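Local coordinates for ricin B lectin (Clostridium thermocellum, PDB 3VSF), which probably hydrolyses beta-1,3-galactan from chain ends through a family 43 glycosidase domain and binds beta-D-galactose through a ricin-type beta-trefoil domain, at residues E102-N107 with M133-E138. Numbering follows the deposited sequence.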
loop_
_atom_site.group_PDB
_atom_site.type_symbol
_atom_site.label_atom_id
_atom_site.label_comp_id
_atom_site.label_asym_id
_atom_site.label_seq_id
_atom_site.Cartn_x
_atom_site.Cartn_y
_atom_site.Cartn_z
ATOM N N GLU A 102 25.292 -5.692 3.456
ATOM C CA GLU A 102 24.743 -6.382 2.295
ATOM C C GLU A 102 24.752 -7.893 2.483
ATOM O O GLU A 102 25.799 -8.533 2.382
ATOM C CB GLU A 102 25.519 -6.010 1.029
ATOM C CG GLU A 102 24.953 -4.818 0.269
ATOM C CD GLU A 102 25.031 -3.523 1.054
ATOM O OE1 GLU A 102 25.783 -3.472 2.050
ATOM O OE2 GLU A 102 24.337 -2.557 0.675
ATOM N N VAL A 103 23.580 -8.459 2.756
ATOM C CA VAL A 103 23.444 -9.903 2.889
ATOM C C VAL A 103 23.815 -10.586 1.578
ATOM O O VAL A 103 24.168 -11.764 1.556
ATOM C CB VAL A 103 22.012 -10.303 3.288
ATOM C CG1 VAL A 103 21.676 -9.761 4.668
ATOM C CG2 VAL A 103 21.012 -9.808 2.255
ATOM N N LEU A 104 23.733 -9.834 0.486
ATOM C CA LEU A 104 24.127 -10.331 -0.825
ATOM C C LEU A 104 24.839 -9.223 -1.590
ATOM O O LEU A 104 24.383 -8.081 -1.610
ATOM C CB LEU A 104 22.906 -10.815 -1.608
ATOM C CG LEU A 104 23.183 -11.700 -2.823
ATOM C CD1 LEU A 104 23.753 -13.040 -2.382
ATOM C CD2 LEU A 104 21.920 -11.903 -3.643
ATOM N N SER A 105 25.964 -9.561 -2.211
ATOM C CA SER A 105 26.754 -8.577 -2.942
ATOM C C SER A 105 27.029 -9.034 -4.367
ATOM O O SER A 105 26.802 -10.193 -4.714
ATOM C CB SER A 105 28.075 -8.311 -2.216
ATOM O OG SER A 105 28.879 -7.391 -2.934
ATOM N N ARG A 106 27.518 -8.113 -5.193
ATOM C CA ARG A 106 27.921 -8.446 -6.553
ATOM C C ARG A 106 29.178 -9.306 -6.516
ATOM O O ARG A 106 29.631 -9.813 -7.541
ATOM C CB ARG A 106 28.170 -7.174 -7.365
ATOM C CG ARG A 106 29.296 -6.306 -6.827
ATOM C CD ARG A 106 29.438 -5.021 -7.630
ATOM N NE ARG A 106 29.600 -5.281 -9.059
ATOM C CZ ARG A 106 30.764 -5.536 -9.647
ATOM N NH1 ARG A 106 31.878 -5.570 -8.928
ATOM N NH2 ARG A 106 30.815 -5.757 -10.953
ATOM N N ASN A 107 29.734 -9.465 -5.317
ATOM C CA ASN A 107 30.918 -10.290 -5.113
ATOM C C ASN A 107 30.552 -11.701 -4.662
ATOM O O ASN A 107 31.384 -12.608 -4.690
ATOM C CB ASN A 107 31.846 -9.645 -4.082
ATOM C CG ASN A 107 32.273 -8.243 -4.475
ATOM O OD1 ASN A 107 32.428 -7.938 -5.658
ATOM N ND2 ASN A 107 32.465 -7.383 -3.481
ATOM N N MET A 133 16.433 -16.918 0.183
ATOM C CA MET A 133 16.206 -15.655 -0.510
ATOM C C MET A 133 16.018 -15.844 -2.014
ATOM O O MET A 133 16.835 -16.482 -2.675
ATOM C CB MET A 133 17.362 -14.686 -0.246
ATOM C CG MET A 133 17.366 -13.466 -1.150
ATOM S SD MET A 133 18.710 -12.326 -0.773
ATOM C CE MET A 133 18.638 -11.239 -2.194
ATOM N N TRP A 134 14.936 -15.283 -2.544
ATOM C CA TRP A 134 14.662 -15.333 -3.975
ATOM C C TRP A 134 14.745 -13.940 -4.586
ATOM O O TRP A 134 14.727 -12.940 -3.868
ATOM C CB TRP A 134 13.288 -15.946 -4.237
ATOM C CG TRP A 134 13.224 -17.405 -3.917
ATOM C CD1 TRP A 134 13.129 -17.969 -2.678
ATOM C CD2 TRP A 134 13.250 -18.489 -4.852
ATOM N NE1 TRP A 134 13.095 -19.339 -2.785
ATOM C CE2 TRP A 134 13.167 -19.684 -4.110
ATOM C CE3 TRP A 134 13.335 -18.567 -6.246
ATOM C CZ2 TRP A 134 13.167 -20.938 -4.713
ATOM C CZ3 TRP A 134 13.333 -19.814 -6.843
ATOM C CH2 TRP A 134 13.250 -20.983 -6.078
ATOM N N MET A 135 14.836 -13.875 -5.911
ATOM C CA MET A 135 14.973 -12.597 -6.599
ATOM C C MET A 135 14.814 -12.739 -8.111
ATOM O O MET A 135 14.520 -13.821 -8.617
ATOM C CB MET A 135 16.331 -11.970 -6.277
ATOM C CG MET A 135 17.510 -12.702 -6.898
ATOM S SD MET A 135 18.939 -12.803 -5.802
ATOM C CE MET A 135 18.342 -13.962 -4.575
ATOM N N HIS A 136 15.010 -11.632 -8.821
ATOM C CA HIS A 136 14.923 -11.614 -10.275
ATOM C C HIS A 136 16.291 -11.293 -10.866
ATOM O O HIS A 136 16.919 -10.304 -10.487
ATOM C CB HIS A 136 13.894 -10.578 -10.730
ATOM C CG HIS A 136 13.790 -10.437 -12.216
ATOM N ND1 HIS A 136 13.322 -9.291 -12.824
ATOM C CD2 HIS A 136 14.089 -11.297 -13.218
ATOM C CE1 HIS A 136 13.339 -9.450 -14.135
ATOM N NE2 HIS A 136 13.800 -10.658 -14.401
ATOM N N TRP A 137 16.752 -12.129 -11.792
ATOM C CA TRP A 137 18.085 -11.966 -12.366
ATOM C C TRP A 137 18.040 -11.614 -13.850
ATOM O O TRP A 137 17.235 -12.159 -14.605
ATOM C CB TRP A 137 18.913 -13.237 -12.155
ATOM C CG TRP A 137 20.365 -13.075 -12.498
ATOM C CD1 TRP A 137 21.370 -12.709 -11.651
ATOM C CD2 TRP A 137 20.974 -13.278 -13.778
ATOM N NE1 TRP A 137 22.566 -12.669 -12.325
ATOM C CE2 TRP A 137 22.350 -13.015 -13.632
ATOM C CE3 TRP A 137 20.489 -13.654 -15.035
ATOM C CZ2 TRP A 137 23.246 -13.116 -14.695
ATOM C CZ3 TRP A 137 21.381 -13.755 -16.088
ATOM C CH2 TRP A 137 22.743 -13.487 -15.910
ATOM N N GLU A 138 18.914 -10.698 -14.259
ATOM C CA GLU A 138 19.030 -10.304 -15.659
ATOM C C GLU A 138 20.490 -10.089 -16.051
ATOM O O GLU A 138 21.362 -9.981 -15.191
ATOM C CB GLU A 138 18.211 -9.042 -15.942
ATOM C CG GLU A 138 16.704 -9.252 -15.890
ATOM C CD GLU A 138 16.204 -10.190 -16.974
ATOM O OE1 GLU A 138 15.015 -10.571 -16.931
ATOM O OE2 GLU A 138 16.997 -10.545 -17.874
#
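Leu104, where the chain turns a corner, faces Met133 on strand 131-138 with their CA atoms 9.5 Å apart, a spacing that keeps the two backbones unbonded to each other and leaves the gap to be bridged by side chains. One leucine branch does the work: CD2 of Leu104 meets the terminal methyl CE of Met133 at 3.6 Å, the two side chains running at a slant to one another. The same CD2 lies 3.8 Å from SD of Met135, here in an end-on approach, so a single methyl touches both methionines. Met133 spans the distance because its chain is stretched all the way from CA, with chi2 at 178°. Met135 behaves differently. Bends at both chi2 and chi3, the latter at 71°, curl the chain, bringing its CE within 3.6 Å of CE of Met133, so the two methionine ends pack together as they receive the leucine. All three touching residues are buried, and Val86 of strand 83-91 packs against both Leu104 and Met133, while strand 116-124 contributes Pro120 and Val122 beside Met133 and Ile117 beside Met135. The opposite face of strand 131-138 is polar in part: His136 NE2 donates to Glu138 OE1 at 2.8 Å, from the anti side of the carboxylate and along a bent path of 135°, tilted out of both the carboxylate plane and the imidazole ring plane. The contact thus illustrates how neighbouring blades of a beta-propeller adhere, with the outermost strand of one four-stranded antiparallel sheet, 98-105, set against the second strand of the next through apolar side chains, in keeping with the five-bladed propeller of glycoside hydrolase family 43.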